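Crov588 (Cafeteriavirus, PDB 6NYR) is of unknown function but folds as a circular leucine-rich-repeat protein, built from a long run of FNIP repeats. Local coordinates at residues Gln44-Leu49 / Asn70-Ser75; Asn489-Arg494 / Val512-Leu517; Thr232-Gly237 / Thr254-Gly259. One frame throughout, in Å; residues are numbered along the deposited sequence.

Contact 1 of 3, residues Gln44-Leu49 / Asn70-Ser75; sequences QEIDHL and NFLTES
The carboxylate of Asp47 faces the backbone at the start of 70-75, and one of its oxygens is held by two amides. OD1 takes the N-H of Asn70 on its syn lone pair, with Asn70 N 3.0 Å from Asp47 OD1. The next N-H reaches the same oxygen from above the carboxylate plane, Phe71 N lying 3.1 Å from Asp47 OD1. That second bond is the more bent, 143° at the hydrogen. Next to this group, His48 and Phe71 run side by side and point the same way, their planes 31° apart, so the pair is an oblique one. With CG swung to the N side of its backbone (chi1 -60°), His48 sets NE2 over one face of the phenyl, and His48 CE1 is 3.6 Å from Phe71 CD2. Phe71 CB in turn sits over a face of the imidazole as a CH-pi contact. On the other flank Ile46 CD1 meets Leu72 CD1 at 3.7 Å, methyl against methyl; Ile46 also packs on Leu21. The side-chain oxygen of Asn70 is turned to Asn94 instead, which ties the second loop onward along the chain. Two consecutive amides thus converge on one acidic oxygen at the surface of the circular protein, and they would be expected to offset part of its negative charge while fixing how the two neighbouring loops sit against each other.

Contact 2 of 3, residues Asn489-Arg494 / Val512-Leu517; sequences NVLPDR and VLPNSL
Leu491 points at 512-517 from its CB onward, and its torsions (chi1 -59°, the chain then running on extended) carry CD1 to the next loop. Ser516, by contrast, has OG tucked over its own backbone (chi1 52°), which turns the hydroxyl back to Asp493. The leucine end is apolar: Leu491 CD1 lies 3.7 Å from Leu513 CD2, and the two side chains run alongside each other in the same direction, as successive rungs of one ladder. The same methyl, Leu491 CD1, rests 3.5 Å from Val512 O, while Leu491 CB packs at 3.8 Å on Pro514 CD. The ring of Pro514 faces the preceding loop, with Pro514 CG 3.3 Å from Pro492 O. Leu491 and Leu513 both also touch Leu498 of strand 497-499, which places this layer in the leucine-lined interior of the solenoid. At the other end of the contact Ser516 OG is 2.6 Å from Asp493 O, and the carbonyl of Leu495 is a second acceptor for the same hydroxyl. The loop is folded there by a type I beta turn from Pro514 to Leu517, closed by Leu517 N to Pro514 O at 3.1 Å. Leu517 O in turn receives Ser538 OG from further along the chain. The two loops run nearly parallel, their directions 11° apart, as equivalent stretches of adjacent coils should. The leucine and proline packing is consistent with a role in spacing the coils within the core, while a single hydroxyl proton, with the carbonyls of Asp493 and Leu495 both within its range, would give the polar link to the loop before.

Contact 3 of 3, residues Thr232-Gly237 / Thr254-Gly259; sequences TYLEFG and TYLEFG
Thr232 O takes two backbone N-H groups at once, where the parallel pair of strands 233-235 and 255-257 begins. Tyr255 N comes almost straight on to Thr232 O at 2.9 Å, while Thr254 N reaches Thr232 O at 2.8 Å from the side, tilted 16° from the carbonyl plane. Thr254 OG1 lies 3.1 Å from Thr232 O; Thr232 OG1 bonds to Thr210 O in the coil before. From there the ladder continues regularly: Leu234 N to Tyr255 O, Glu257 N to Leu234 O and Phe236 N to Glu257 O.

One face carries Tyr233, Glu235, Tyr255 and Glu257. With CG anti to the backbone N (chi1 -179°), Tyr233 lies along its own strand, and its hydroxyl donates to Glu235 at 2.5 Å between Tyr233 OH and Glu235 OE1, on the anti side but tilted out of the carboxylate plane. Tyr255 swings the other way, so the two side chains cross obliquely, and Tyr233 CD2 meets Tyr255 CB at 3.7 Å. Glu235 and Glu257 run together with their carboxylates stacked, planes 13° apart and Glu235 OE1 4.1 Å from Glu257 OE1.

On the opposite face Leu234 packs on Leu256; just past the strands Phe236 and Phe258 lie near parallel but slid apart, touching at Phe236 CD2 and Phe258 CD1. A water bound to Gly237 O, and weakly to Gly259 N, follows the last rung. Stacked like charges would repel, and the tyrosine hydroxyl may ease this by drawing charge from Glu235; the backbone bonds fix the register, and the apolar contacts add to the packing.

Overall arrangement
Each contact joins one coil of the ring to the next, but at a different level. Contact 3 pairs two strands directly, so backbone hydrogen bonds carry it, with leucines on one face, tyrosines and glutamates on the other, and phenylalanines packed just past the strands. Contact 2, partly buried like contact 3, joins the loops that lead into such strands, trading the ladder for leucine and proline packing plus one serine hydroxyl. Contact 1 is a surface contact between loops near the start of the chain, resting on an aspartate oxygen and an oblique ring pair. Contacts 1 and 2 lie on opposite sides of the chain's centre, their own centres about 65 Å apart, and no two of the three touch.

Contact 1 of 3, residues Gln44-Leu49 / Asn70-Ser75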
ATOM      1  N   GLN A  44     -31.904  -7.752   4.674  1.00 68.38           N
ATOM      2  CA  GLN A  44     -33.137  -8.159   4.014  1.00 72.21           C
ATOM      3  C   GLN A  44     -33.075  -9.656   3.737  1.00 70.13           C
ATOM      4  O   GLN A  44     -31.993 -10.249   3.674  1.00 69.86           O
ATOM      5  CB  GLN A  44     -33.358  -7.386   2.707  1.00 75.39           C
ATOM      6  CG  GLN A  44     -33.429  -5.873   2.869  1.00 76.09           C
ATOM      7  CD  GLN A  44     -34.636  -5.407   3.653  1.00 77.90           C
ATOM      8  OE1 GLN A  44     -35.663  -6.085   3.695  1.00 78.61           O
ATOM      9  NE2 GLN A  44     -34.516  -4.244   4.285  1.00 77.27           N
ATOM     10  N   GLU A  45     -34.249 -10.266   3.570  1.00 68.05           N
ATOM     11  CA  GLU A  45     -34.324 -11.684   3.241  1.00 70.20           C
ATOM     12  C   GLU A  45     -33.498 -11.990   1.998  1.00 68.53           C
ATOM     13  O   GLU A  45     -33.378 -11.164   1.088  1.00 69.83           O
ATOM     14  CB  GLU A  45     -35.778 -12.100   3.001  1.00 74.06           C
ATOM     15  CG  GLU A  45     -36.718 -11.880   4.175  1.00 75.33           C
ATOM     16  CD  GLU A  45     -36.476 -12.856   5.309  1.00 75.00           C
ATOM     17  OE1 GLU A  45     -36.023 -13.989   5.035  1.00 75.33           O
ATOM     18  OE2 GLU A  45     -36.732 -12.489   6.474  1.00 74.94           O
ATOM     19  N   ILE A  46     -32.907 -13.182   1.970  1.00 67.09           N
ATOM     20  CA  ILE A  46     -32.167 -13.634   0.799  1.00 67.64           C
ATOM     21  C   ILE A  46     -32.511 -15.080   0.467  1.00 69.92           C
ATOM     22  O   ILE A  46     -31.867 -15.704  -0.387  1.00 70.35           O
ATOM     23  CB  ILE A  46     -30.648 -13.479   1.006  1.00 67.32           C
ATOM     24  CG1 ILE A  46     -30.165 -14.326   2.190  1.00 64.27           C
ATOM     25  CG2 ILE A  46     -30.280 -12.022   1.246  1.00 69.24           C
ATOM     26  CD1 ILE A  46     -29.300 -15.499   1.791  1.00 62.76           C
ATOM     27  N   ASP A  47     -33.543 -15.614   1.118  1.00 72.22           N
ATOM     28  CA  ASP A  47     -33.885 -17.025   0.978  1.00 76.77           C
ATOM     29  C   ASP A  47     -34.089 -17.427  -0.480  1.00 80.61           C
ATOM     30  O   ASP A  47     -33.235 -18.101  -1.065  1.00 85.64           O
ATOM     31  CB  ASP A  47     -35.146 -17.353   1.789  1.00 77.66           C
ATOM     32  CG  ASP A  47     -34.833 -17.926   3.165  1.00 78.06           C
ATOM     33  OD1 ASP A  47     -33.770 -18.564   3.320  1.00 76.76           O
ATOM     34  OD2 ASP A  47     -35.656 -17.750   4.089  1.00 78.56           O
ATOM     35  N   HIS A  48     -35.209 -17.022  -1.077  1.00 78.61           N
ATOM     36  CA  HIS A  48     -35.562 -17.441  -2.425  1.00 81.31           C
ATOM     37  C   HIS A  48     -35.230 -16.391  -3.476  1.00 86.08           C
ATOM     38  O   HIS A  48     -35.797 -16.418  -4.574  1.00 93.64           O
ATOM     39  CB  HIS A  48     -37.047 -17.796  -2.499  1.00 78.78           C
ATOM     40  CG  HIS A  48     -37.448 -18.905  -1.580  1.00 76.79           C
ATOM     41  ND1 HIS A  48     -37.889 -18.687  -0.293  1.00 75.56           N
ATOM     42  CD2 HIS A  48     -37.471 -20.245  -1.765  1.00 77.04           C
ATOM     43  CE1 HIS A  48     -38.169 -19.847   0.274  1.00 76.61           C
ATOM     44  NE2 HIS A  48     -37.926 -20.808  -0.598  1.00 76.92           N
ATOM     45  N   LEU A  49     -34.312 -15.478  -3.169  1.00 82.67           N
ATOM     46  CA  LEU A  49     -34.064 -14.312  -4.007  1.00 81.08           C
ATOM     47  C   LEU A  49     -32.663 -14.324  -4.602  1.00 80.26           C
ATOM     48  O   LEU A  49     -32.135 -13.265  -4.961  1.00 79.80           O
ATOM     49  CB  LEU A  49     -34.283 -13.036  -3.193  1.00 79.71           C
ATOM     50  CG  LEU A  49     -35.565 -13.021  -2.360  1.00 79.07           C
ATOM     51  CD1 LEU A  49     -35.586 -11.835  -1.410  1.00 77.64           C
ATOM     52  CD2 LEU A  49     -36.784 -12.993  -3.278  1.00 79.13           C
ATOM     53  N   ASN A  70     -32.737 -20.348   5.436  1.00 71.31           N
ATOM     54  CA  ASN A  70     -32.942 -21.785   5.382  1.00 73.64           C
ATOM     55  C   ASN A  70     -33.040 -22.368   3.979  1.00 78.24           C
ATOM     56  O   ASN A  70     -33.203 -23.588   3.851  1.00 82.35           O
ATOM     57  CB  ASN A  70     -34.212 -22.165   6.164  1.00 70.85           C
ATOM     58  CG  ASN A  70     -34.014 -22.101   7.663  1.00 68.41           C
ATOM     59  OD1 ASN A  70     -33.604 -23.080   8.286  1.00 67.87           O
ATOM     60  ND2 ASN A  70     -34.295 -20.942   8.249  1.00 67.82           N
ATOM     61  N   PHE A  71     -32.955 -21.553   2.930  1.00 77.59           N
ATOM     62  CA  PHE A  71     -33.130 -22.042   1.570  1.00 76.56           C
ATOM     63  C   PHE A  71     -32.065 -21.468   0.639  1.00 78.63           C
ATOM     64  O   PHE A  71     -32.352 -20.831  -0.372  1.00 82.75           O
ATOM     65  CB  PHE A  71     -34.539 -21.722   1.066  1.00 75.30           C
ATOM     66  CG  PHE A  71     -35.610 -22.527   1.737  1.00 74.97           C
ATOM     67  CD1 PHE A  71     -35.733 -23.880   1.470  1.00 73.76           C
ATOM     68  CD2 PHE A  71     -36.484 -21.946   2.638  1.00 74.24           C
ATOM     69  CE1 PHE A  71     -36.706 -24.637   2.083  1.00 71.82           C
ATOM     70  CE2 PHE A  71     -37.464 -22.700   3.258  1.00 73.05           C
ATOM     71  CZ  PHE A  71     -37.574 -24.049   2.979  1.00 71.50           C
ATOM     72  N   LEU A  72     -30.801 -21.711   0.974  1.00 74.77           N
ATOM     73  CA  LEU A  72     -29.734 -21.324   0.069  1.00 73.52           C
ATOM     74  C   LEU A  72     -29.749 -22.205  -1.176  1.00 74.13           C
ATOM     75  O   LEU A  72     -30.154 -23.373  -1.136  1.00 72.62           O
ATOM     76  CB  LEU A  72     -28.364 -21.454   0.737  1.00 74.51           C
ATOM     77  CG  LEU A  72     -27.896 -20.406   1.741  1.00 73.95           C
ATOM     78  CD1 LEU A  72     -28.181 -19.002   1.299  1.00 70.44           C
ATOM     79  CD2 LEU A  72     -28.555 -20.730   3.081  1.00 77.46           C
ATOM     80  N   THR A  73     -29.283 -21.638  -2.286  1.00 76.16           N
ATOM     81  CA  THR A  73     -29.151 -22.392  -3.524  1.00 78.54           C
ATOM     82  C   THR A  73     -28.315 -23.644  -3.285  1.00 74.48           C
ATOM     83  O   THR A  73     -27.358 -23.635  -2.503  1.00 72.50           O
ATOM     84  CB  THR A  73     -28.506 -21.509  -4.598  1.00 80.27           C
ATOM     85  OG1 THR A  73     -29.323 -20.350  -4.815  1.00 79.39           O
ATOM     86  CG2 THR A  73     -28.349 -22.266  -5.903  1.00 82.80           C
ATOM     87  N   GLU A  74     -28.686 -24.729  -3.954  1.00 74.51           N
ATOM     88  CA  GLU A  74     -27.930 -25.970  -3.862  1.00 74.70           C
ATOM     89  C   GLU A  74     -26.719 -25.952  -4.806  1.00 73.33           C
ATOM     90  O   GLU A  74     -26.130 -26.997  -5.107  1.00 74.28           O
ATOM     91  CB  GLU A  74     -28.831 -27.171  -4.160  1.00 77.15           C
ATOM     92  CG  GLU A  74     -28.239 -28.525  -3.767  1.00 79.64           C
ATOM     93  CD  GLU A  74     -28.158 -28.720  -2.256  1.00 78.92           C
ATOM     94  OE1 GLU A  74     -29.214 -28.646  -1.589  1.00 77.57           O
ATOM     95  OE2 GLU A  74     -27.048 -28.951  -1.734  1.00 76.86           O
ATOM     96  N   SER A  75     -26.370 -24.755  -5.289  1.00 72.18           N
ATOM     97  CA  SER A  75     -25.118 -24.520  -5.996  1.00 72.95           C
ATOM     98  C   SER A  75     -24.186 -23.592  -5.233  1.00 71.15           C
ATOM     99  O   SER A  75     -23.056 -23.362  -5.679  1.00 69.42           O
ATOM    100  CB  SER A  75     -25.388 -23.935  -7.387  1.00 74.24           C
ATOM    101  OG  SER A  75     -26.177 -24.811  -8.175  1.00 75.19           O
TER

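Contact 2 of 3, residues Asn489-Arg494 / Val512-Leu517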
ATOM      1  N   ASN A 489      17.276  29.245 -21.694  1.00 63.26           N
ATOM      2  CA  ASN A 489      18.465  28.396 -21.737  1.00 64.97           C
ATOM      3  C   ASN A 489      18.876  27.934 -20.343  1.00 62.14           C
ATOM      4  O   ASN A 489      20.065  27.808 -20.041  1.00 65.20           O
ATOM      5  CB  ASN A 489      19.643  29.106 -22.416  1.00 71.47           C
ATOM      6  CG  ASN A 489      19.376  29.446 -23.869  1.00 77.97           C
ATOM      7  OD1 ASN A 489      18.925  28.601 -24.648  1.00 78.96           O
ATOM      8  ND2 ASN A 489      19.658  30.688 -24.246  1.00 80.11           N
ATOM      9  N   VAL A 490      17.897  27.668 -19.487  1.00 57.87           N
ATOM     10  CA  VAL A 490      18.138  27.050 -18.189  1.00 56.37           C
ATOM     11  C   VAL A 490      17.595  25.626 -18.144  1.00 53.30           C
ATOM     12  O   VAL A 490      18.305  24.695 -17.769  1.00 54.97           O
ATOM     13  CB  VAL A 490      17.538  27.906 -17.048  1.00 56.28           C
ATOM     14  CG1 VAL A 490      17.678  27.189 -15.716  1.00 55.03           C
ATOM     15  CG2 VAL A 490      18.212  29.272 -17.001  1.00 56.49           C
ATOM     16  N   LEU A 491      16.348  25.437 -18.557  1.00 51.55           N
ATOM     17  CA  LEU A 491      15.744  24.107 -18.568  1.00 52.07           C
ATOM     18  C   LEU A 491      16.256  23.317 -19.767  1.00 55.05           C
ATOM     19  O   LEU A 491      16.169  23.798 -20.903  1.00 55.22           O
ATOM     20  CB  LEU A 491      14.222  24.223 -18.606  1.00 49.90           C
ATOM     21  CG  LEU A 491      13.619  24.988 -17.424  1.00 48.26           C
ATOM     22  CD1 LEU A 491      12.135  25.276 -17.641  1.00 47.75           C
ATOM     23  CD2 LEU A 491      13.838  24.253 -16.106  1.00 46.29           C
ATOM     24  N   PRO A 492      16.795  22.117 -19.561  1.00 56.48           N
ATOM     25  CA  PRO A 492      17.398  21.373 -20.675  1.00 56.45           C
ATOM     26  C   PRO A 492      16.348  20.820 -21.631  1.00 54.74           C
ATOM     27  O   PRO A 492      15.142  20.846 -21.378  1.00 51.22           O
ATOM     28  CB  PRO A 492      18.181  20.250 -19.985  1.00 58.95           C
ATOM     29  CG  PRO A 492      17.488  20.056 -18.671  1.00 57.28           C
ATOM     30  CD  PRO A 492      16.933  21.405 -18.270  1.00 55.31           C
ATOM     31  N   ASP A 493      16.849  20.299 -22.756  1.00 54.39           N
ATOM     32  CA  ASP A 493      16.021  19.983 -23.912  1.00 54.77           C
ATOM     33  C   ASP A 493      15.283  18.655 -23.810  1.00 53.18           C
ATOM     34  O   ASP A 493      14.454  18.369 -24.681  1.00 53.48           O
ATOM     35  CB  ASP A 493      16.880  19.966 -25.184  1.00 60.23           C
ATOM     36  CG  ASP A 493      17.479  21.313 -25.500  1.00 64.65           C
ATOM     37  OD1 ASP A 493      16.834  22.333 -25.178  1.00 66.24           O
ATOM     38  OD2 ASP A 493      18.588  21.354 -26.075  1.00 66.05           O
ATOM     39  N   ARG A 494      15.570  17.826 -22.809  1.00 51.85           N
ATOM     40  CA  ARG A 494      14.847  16.570 -22.645  1.00 51.34           C
ATOM     41  C   ARG A 494      13.886  16.593 -21.462  1.00 48.26           C
ATOM     42  O   ARG A 494      13.299  15.557 -21.132  1.00 47.40           O
ATOM     43  CB  ARG A 494      15.819  15.398 -22.498  1.00 56.07           C
ATOM     44  CG  ARG A 494      16.625  15.104 -23.749  1.00 56.61           C
ATOM     45  CD  ARG A 494      17.534  13.895 -23.557  1.00 58.13           C
ATOM     46  NE  ARG A 494      18.162  13.487 -24.810  1.00 61.56           N
ATOM     47  CZ  ARG A 494      17.807  12.419 -25.519  1.00 62.62           C
ATOM     48  NH1 ARG A 494      16.819  11.635 -25.108  1.00 58.66           N
ATOM     49  NH2 ARG A 494      18.445  12.136 -26.643  1.00 69.92           N
ATOM     50  N   VAL A 512      11.473  29.832 -22.486  1.00 60.18           N
ATOM     51  CA  VAL A 512      11.952  29.308 -21.216  1.00 56.87           C
ATOM     52  C   VAL A 512      11.615  27.828 -21.061  1.00 51.51           C
ATOM     53  O   VAL A 512      12.477  27.020 -20.705  1.00 51.75           O
ATOM     54  CB  VAL A 512      11.373  30.129 -20.039  1.00 56.80           C
ATOM     55  CG1 VAL A 512      11.757  29.500 -18.711  1.00 55.29           C
ATOM     56  CG2 VAL A 512      11.825  31.580 -20.127  1.00 59.40           C
ATOM     57  N   LEU A 513      10.373  27.450 -21.352  1.00 48.04           N
ATOM     58  CA  LEU A 513       9.923  26.075 -21.175  1.00 47.82           C
ATOM     59  C   LEU A 513      10.242  25.257 -22.418  1.00 48.56           C
ATOM     60  O   LEU A 513       9.759  25.592 -23.509  1.00 48.16           O
ATOM     61  CB  LEU A 513       8.432  26.050 -20.890  1.00 47.68           C
ATOM     62  CG  LEU A 513       8.046  26.798 -19.611  1.00 47.30           C
ATOM     63  CD1 LEU A 513       6.555  27.006 -19.494  1.00 49.47           C
ATOM     64  CD2 LEU A 513       8.574  26.028 -18.399  1.00 47.13           C
ATOM     65  N   PRO A 514      11.024  24.186 -22.307  1.00 49.99           N
ATOM     66  CA  PRO A 514      11.514  23.509 -23.515  1.00 50.69           C
ATOM     67  C   PRO A 514      10.402  22.800 -24.268  1.00 53.96           C
ATOM     68  O   PRO A 514       9.383  22.399 -23.699  1.00 54.92           O
ATOM     69  CB  PRO A 514      12.548  22.510 -22.975  1.00 51.37           C
ATOM     70  CG  PRO A 514      12.112  22.242 -21.560  1.00 50.38           C
ATOM     71  CD  PRO A 514      11.469  23.520 -21.062  1.00 48.18           C
ATOM     72  N   ASN A 515      10.619  22.631 -25.573  1.00 56.51           N
ATOM     73  CA  ASN A 515       9.654  21.952 -26.430  1.00 57.18           C
ATOM     74  C   ASN A 515       9.654  20.443 -26.236  1.00 55.72           C
ATOM     75  O   ASN A 515       9.139  19.704 -27.082  1.00 56.20           O
ATOM     76  CB  ASN A 515       9.923  22.305 -27.896  1.00 58.21           C
ATOM     77  CG  ASN A 515       9.463  23.705 -28.247  1.00 59.08           C
ATOM     78  OD1 ASN A 515       8.270  24.001 -28.198  1.00 59.09           O
ATOM     79  ND2 ASN A 515      10.404  24.575 -28.596  1.00 60.52           N
ATOM     80  N   SER A 516      10.253  19.975 -25.144  1.00 55.22           N
ATOM     81  CA  SER A 516      10.134  18.584 -24.727  1.00 53.52           C
ATOM     82  C   SER A 516       9.185  18.402 -23.549  1.00 49.51           C
ATOM     83  O   SER A 516       8.836  17.261 -23.223  1.00 48.93           O
ATOM     84  CB  SER A 516      11.511  18.018 -24.357  1.00 55.17           C
ATOM     85  OG  SER A 516      12.173  18.862 -23.428  1.00 53.83           O
ATOM     86  N   LEU A 517       8.754  19.492 -22.917  1.00 46.79           N
ATOM     87  CA  LEU A 517       7.951  19.418 -21.703  1.00 44.40           C
ATOM     88  C   LEU A 517       6.529  18.975 -22.022  1.00 45.94           C
ATOM     89  O   LEU A 517       5.830  19.620 -22.812  1.00 43.46           O
ATOM     90  CB  LEU A 517       7.929  20.778 -21.013  1.00 46.03           C
ATOM     91  CG  LEU A 517       7.506  20.821 -19.548  1.00 44.43           C
ATOM     92  CD1 LEU A 517       8.587  20.207 -18.674  1.00 45.01           C
ATOM     93  CD2 LEU A 517       7.203  22.247 -19.112  1.00 45.21           C
TER

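Contact 3 of 3, residues Thr232-Gly237 / Thr254-Gly259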
ATOM      1  N   THR A 232       9.760 -25.615   8.735  1.00 50.39           N
ATOM      2  CA  THR A 232      10.575 -24.626   8.047  1.00 51.81           C
ATOM      3  C   THR A 232      10.372 -23.207   8.560  1.00 49.86           C
ATOM      4  O   THR A 232      11.274 -22.379   8.404  1.00 47.18           O
ATOM      5  CB  THR A 232      10.271 -24.643   6.541  1.00 54.11           C
ATOM      6  OG1 THR A 232       8.940 -24.157   6.311  1.00 54.21           O
ATOM      7  CG2 THR A 232      10.391 -26.058   5.997  1.00 56.09           C
ATOM      8  N   TYR A 233       9.222 -22.912   9.162  1.00 50.63           N
ATOM      9  CA  TYR A 233       8.854 -21.572   9.596  1.00 49.52           C
ATOM     10  C   TYR A 233       8.483 -21.627  11.070  1.00 50.17           C
ATOM     11  O   TYR A 233       7.641 -22.439  11.470  1.00 49.50           O
ATOM     12  CB  TYR A 233       7.683 -21.031   8.759  1.00 47.57           C
ATOM     13  CG  TYR A 233       7.247 -19.629   9.126  1.00 49.82           C
ATOM     14  CD1 TYR A 233       6.469 -19.398  10.252  1.00 48.02           C
ATOM     15  CD2 TYR A 233       7.605 -18.535   8.346  1.00 49.02           C
ATOM     16  CE1 TYR A 233       6.066 -18.125  10.598  1.00 47.54           C
ATOM     17  CE2 TYR A 233       7.204 -17.257   8.684  1.00 48.60           C
ATOM     18  CZ  TYR A 233       6.431 -17.057   9.813  1.00 49.80           C
ATOM     19  OH  TYR A 233       6.023 -15.788  10.163  1.00 47.02           O
ATOM     20  N   LEU A 234       9.124 -20.778  11.875  1.00 48.81           N
ATOM     21  CA  LEU A 234       8.850 -20.702  13.309  1.00 48.90           C
ATOM     22  C   LEU A 234       8.804 -19.240  13.728  1.00 47.45           C
ATOM     23  O   LEU A 234       9.801 -18.523  13.587  1.00 47.83           O
ATOM     24  CB  LEU A 234       9.913 -21.463  14.113  1.00 46.83           C
ATOM     25  CG  LEU A 234       9.785 -21.480  15.633  1.00 48.07           C
ATOM     26  CD1 LEU A 234       8.465 -22.096  16.058  1.00 47.93           C
ATOM     27  CD2 LEU A 234      10.952 -22.234  16.255  1.00 49.19           C
ATOM     28  N   GLU A 235       7.656 -18.806  14.247  1.00 44.43           N
ATOM     29  CA  GLU A 235       7.462 -17.433  14.699  1.00 46.05           C
ATOM     30  C   GLU A 235       6.960 -17.439  16.134  1.00 45.17           C
ATOM     31  O   GLU A 235       5.872 -17.957  16.409  1.00 48.96           O
ATOM     32  CB  GLU A 235       6.470 -16.689  13.800  1.00 45.09           C
ATOM     33  CG  GLU A 235       6.089 -15.307  14.321  1.00 45.42           C
ATOM     34  CD  GLU A 235       5.073 -14.600  13.440  1.00 44.88           C
ATOM     35  OE1 GLU A 235       4.886 -15.032  12.287  1.00 47.60           O
ATOM     36  OE2 GLU A 235       4.473 -13.608  13.903  1.00 44.41           O
ATOM     37  N   PHE A 236       7.741 -16.854  17.040  1.00 40.55           N
ATOM     38  CA  PHE A 236       7.330 -16.736  18.429  1.00 43.38           C
ATOM     39  C   PHE A 236       6.509 -15.466  18.650  1.00 43.12           C
ATOM     40  O   PHE A 236       6.495 -14.547  17.830  1.00 40.52           O
ATOM     41  CB  PHE A 236       8.534 -16.729  19.381  1.00 40.25           C
ATOM     42  CG  PHE A 236       9.241 -18.043  19.465  1.00 43.87           C
ATOM     43  CD1 PHE A 236       8.661 -19.110  20.120  1.00 44.39           C
ATOM     44  CD2 PHE A 236      10.492 -18.211  18.896  1.00 45.93           C
ATOM     45  CE1 PHE A 236       9.305 -20.326  20.192  1.00 46.64           C
ATOM     46  CE2 PHE A 236      11.144 -19.422  18.969  1.00 46.29           C
ATOM     47  CZ  PHE A 236      10.549 -20.481  19.618  1.00 46.38           C
ATOM     48  N   GLY A 237       5.834 -15.417  19.799  1.00 44.39           N
ATOM     49  CA  GLY A 237       4.999 -14.296  20.159  1.00 46.57           C
ATOM     50  C   GLY A 237       5.689 -13.326  21.103  1.00 47.00           C
ATOM     51  O   GLY A 237       6.876 -13.439  21.412  1.00 47.22           O
ATOM     52  N   THR A 254      14.038 -22.730   7.960  1.00 50.23           N
ATOM     53  CA  THR A 254      14.540 -21.672   7.095  1.00 50.61           C
ATOM     54  C   THR A 254      14.190 -20.266   7.563  1.00 49.54           C
ATOM     55  O   THR A 254      14.945 -19.337   7.277  1.00 50.73           O
ATOM     56  CB  THR A 254      14.003 -21.850   5.667  1.00 53.09           C
ATOM     57  OG1 THR A 254      12.569 -21.815   5.680  1.00 54.40           O
ATOM     58  CG2 THR A 254      14.471 -23.177   5.082  1.00 56.78           C
ATOM     59  N   TYR A 255      13.063 -20.082   8.251  1.00 48.05           N
ATOM     60  CA  TYR A 255      12.649 -18.782   8.764  1.00 50.28           C
ATOM     61  C   TYR A 255      12.467 -18.867  10.275  1.00 51.80           C
ATOM     62  O   TYR A 255      11.733 -19.732  10.766  1.00 50.70           O
ATOM     63  CB  TYR A 255      11.335 -18.316   8.118  1.00 52.88           C
ATOM     64  CG  TYR A 255      11.456 -17.819   6.693  1.00 59.87           C
ATOM     65  CD1 TYR A 255      11.932 -18.648   5.686  1.00 60.28           C
ATOM     66  CD2 TYR A 255      11.070 -16.527   6.349  1.00 60.56           C
ATOM     67  CE1 TYR A 255      12.039 -18.202   4.383  1.00 60.82           C
ATOM     68  CE2 TYR A 255      11.172 -16.073   5.046  1.00 61.12           C
ATOM     69  CZ  TYR A 255      11.657 -16.915   4.066  1.00 63.10           C
ATOM     70  OH  TYR A 255      11.759 -16.465   2.770  1.00 66.08           O
ATOM     71  N   LEU A 256      13.114 -17.958  11.007  1.00 50.09           N
ATOM     72  CA  LEU A 256      13.008 -17.892  12.462  1.00 48.50           C
ATOM     73  C   LEU A 256      12.739 -16.451  12.870  1.00 46.58           C
ATOM     74  O   LEU A 256      13.524 -15.556  12.542  1.00 47.08           O
ATOM     75  CB  LEU A 256      14.287 -18.399  13.136  1.00 47.22           C
ATOM     76  CG  LEU A 256      14.369 -18.260  14.657  1.00 45.94           C
ATOM     77  CD1 LEU A 256      13.396 -19.217  15.342  1.00 43.15           C
ATOM     78  CD2 LEU A 256      15.786 -18.480  15.173  1.00 44.78           C
ATOM     79  N   GLU A 257      11.633 -16.225  13.573  1.00 45.99           N
ATOM     80  CA  GLU A 257      11.299 -14.892  14.058  1.00 48.77           C
ATOM     81  C   GLU A 257      11.013 -14.946  15.552  1.00 47.55           C
ATOM     82  O   GLU A 257      10.169 -15.730  16.000  1.00 44.30           O
ATOM     83  CB  GLU A 257      10.086 -14.308  13.323  1.00 48.13           C
ATOM     84  CG  GLU A 257       9.628 -12.962  13.871  1.00 49.30           C
ATOM     85  CD  GLU A 257       8.630 -12.263  12.963  1.00 50.00           C
ATOM     86  OE1 GLU A 257       8.287 -12.831  11.904  1.00 52.35           O
ATOM     87  OE2 GLU A 257       8.207 -11.138  13.295  1.00 50.54           O
ATOM     88  N   PHE A 258      11.715 -14.114  16.315  1.00 46.47           N
ATOM     89  CA  PHE A 258      11.428 -13.945  17.729  1.00 45.14           C
ATOM     90  C   PHE A 258      10.480 -12.767  17.931  1.00 44.32           C
ATOM     91  O   PHE A 258      10.398 -11.855  17.104  1.00 44.19           O
ATOM     92  CB  PHE A 258      12.710 -13.707  18.526  1.00 46.41           C
ATOM     93  CG  PHE A 258      13.641 -14.881  18.542  1.00 46.98           C
ATOM     94  CD1 PHE A 258      13.402 -15.962  19.370  1.00 46.22           C
ATOM     95  CD2 PHE A 258      14.764 -14.894  17.736  1.00 46.11           C
ATOM     96  CE1 PHE A 258      14.261 -17.043  19.386  1.00 46.66           C
ATOM     97  CE2 PHE A 258      15.630 -15.972  17.746  1.00 48.06           C
ATOM     98  CZ  PHE A 258      15.378 -17.049  18.574  1.00 47.80           C
ATOM     99  N   GLY A 259       9.779 -12.787  19.062  1.00 46.12           N
ATOM    100  CA  GLY A 259       8.892 -11.710  19.440  1.00 45.60           C
ATOM    101  C   GLY A 259       9.573 -10.703  20.349  1.00 44.43           C
ATOM    102  O   GLY A 259      10.784 -10.733  20.575  1.00 46.01           O
TER
HETATM  103  O   HOH W   1       9.576 -13.825  22.036  1.00 30.32           O